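Local coordinates for Atg5 (Kluyveromyces marxianus, PDB 3VQI), which acts in autophagic vesicle formation and cytoplasm-to-vacuole transport and forms the autophagy-essential conjugate with Atg12, at residues V174-L177 and S178-R181. Sequence-based numbering, arbitrary orientation.
Sequences VSIL and SRNR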
loop_
_atom_site.group_PDB
_atom_site.type_symbol
_atom_site.label_atom_id
_atom_site.label_comp_id
_atom_site.label_asym_id
_atom_site.label_seq_id
_atom_site.Cartn_x
_atom_site.Cartn_y
_atom_site.Cartn_z
ATOM N N VAL A 174 -10.931 -11.890 0.891
ATOM C CA VAL A 174 -10.936 -12.334 2.275
ATOM C C VAL A 174 -9.554 -12.711 2.814
ATOM O O VAL A 174 -9.254 -12.448 3.979
ATOM C CB VAL A 174 -11.912 -13.523 2.467
ATOM C CG1 VAL A 174 -11.695 -14.178 3.817
ATOM C CG2 VAL A 174 -13.347 -13.027 2.376
ATOM N N SER A 175 -8.710 -13.307 1.974
ATOM C CA SER A 175 -7.374 -13.710 2.409
ATOM C C SER A 175 -6.589 -12.524 2.968
ATOM O O SER A 175 -5.817 -12.661 3.924
ATOM C CB SER A 175 -6.593 -14.307 1.245
ATOM O OG SER A 175 -6.141 -13.283 0.373
ATOM N N ILE A 176 -6.799 -11.358 2.364
ATOM C CA ILE A 176 -6.113 -10.152 2.783
ATOM C C ILE A 176 -6.634 -9.626 4.118
ATOM O O ILE A 176 -5.893 -8.982 4.869
ATOM C CB ILE A 176 -6.222 -9.072 1.684
ATOM C CG1 ILE A 176 -5.427 -9.544 0.464
ATOM C CG2 ILE A 176 -5.718 -7.727 2.195
ATOM C CD1 ILE A 176 -5.233 -8.514 -0.578
ATOM N N LEU A 177 -7.895 -9.916 4.424
ATOM C CA LEU A 177 -8.488 -9.468 5.679
ATOM C C LEU A 177 -8.210 -10.487 6.781
ATOM O O LEU A 177 -7.969 -10.120 7.927
ATOM C CB LEU A 177 -10.002 -9.278 5.511
ATOM C CG LEU A 177 -10.452 -8.365 4.364
ATOM C CD1 LEU A 177 -11.958 -8.496 4.130
ATOM C CD2 LEU A 177 -10.062 -6.925 4.680
ATOM N N SER A 178 -8.221 -11.769 6.427
ATOM C CA SER A 178 -7.994 -12.827 7.408
ATOM C C SER A 178 -6.531 -13.178 7.566
ATOM O O SER A 178 -6.153 -13.885 8.501
ATOM C CB SER A 178 -8.758 -14.094 7.022
ATOM O OG SER A 178 -8.136 -14.748 5.930
ATOM N N ARG A 179 -5.708 -12.690 6.650
ATOM C CA ARG A 179 -4.292 -12.975 6.707
ATOM C C ARG A 179 -4.023 -14.460 6.427
ATOM O O ARG A 179 -3.063 -15.038 6.928
ATOM C CB ARG A 179 -3.737 -12.565 8.072
ATOM C CG ARG A 179 -3.727 -11.061 8.308
ATOM C CD ARG A 179 -2.640 -10.409 7.481
ATOM N NE ARG A 179 -3.158 -9.716 6.305
ATOM C CZ ARG A 179 -2.392 -9.233 5.328
ATOM N NH1 ARG A 179 -1.072 -9.368 5.378
ATOM N NH2 ARG A 179 -2.944 -8.605 4.302
ATOM N N ASN A 180 -4.896 -15.082 5.635
ATOM C CA ASN A 180 -4.692 -16.472 5.256
ATOM C C ASN A 180 -3.829 -16.449 4.013
ATOM O O ASN A 180 -4.318 -16.254 2.885
ATOM C CB ASN A 180 -5.991 -17.185 4.914
ATOM C CG ASN A 180 -5.773 -18.654 4.620
ATOM O OD1 ASN A 180 -4.697 -19.052 4.179
ATOM N ND2 ASN A 180 -6.798 -19.468 4.858
ATOM N N ARG A 181 -2.540 -16.678 4.216
ATOM C CA ARG A 181 -1.570 -16.642 3.121
ATOM C C ARG A 181 -1.669 -17.679 2.030
ATOM O O ARG A 181 -1.541 -17.350 0.861
ATOM C CB ARG A 181 -0.167 -16.678 3.681
ATOM C CG ARG A 181 0.697 -15.594 3.135
ATOM C CD ARG A 181 2.143 -15.997 3.231
ATOM N NE ARG A 181 2.708 -16.479 1.961
ATOM C CZ ARG A 181 3.544 -17.509 1.860
ATOM N NH1 ARG A 181 3.892 -18.169 2.956
ATOM N NH2 ARG A 181 4.051 -17.850 0.678
#
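Arg179 folds back onto the last turn of helix 166-178 and grips Ile176 O side-on through two nitrogens, Arg179 NE at 3.2 Å and Arg179 NH2 at 3.0 Å. That oxygen lies 5° from the guanidinium plane, so the group meets it edge-on; Arg179 NH2 lies in the carbonyl plane, on a lone pair of Ile176 O, whereas Arg179 NE sits above that plane. Bends at chi2 (-73°) and chi3 turn the chain back, and the pair of bonds limits rotation of the guanidinium.

Hydrogen bonds close the helix C-terminus. Ser178 N donates to Val174 O at 2.7 Å, and the side-chain Ser178 OG adds a weak bond to the same oxygen. Ser175 O receives weak bonds from Arg179 N (2.7 Å) and Asn180 N (3.1 Å), the latter closing a six-residue turn. Arg179, the first residue past the helix, has a positive phi of 68°, in the left-handed region, but its N does not bond to Ile176 O, so this is not a full Schellman motif. Asn180 then N-caps the next helix, its OD1 accepting from Asp183 N.

Ser175 CB packs 3.4 Å from Asn180 O, while its OG bonds back to Phe172 O. The turn thus joins helices 166-178 and 181-189 within the alpha-helical bundle region; Ile176 touches Phe184 of the latter and Phe50 of helix 48-59, and Arg179 makes a cation-pi contact with Trp12 of helix 6-12.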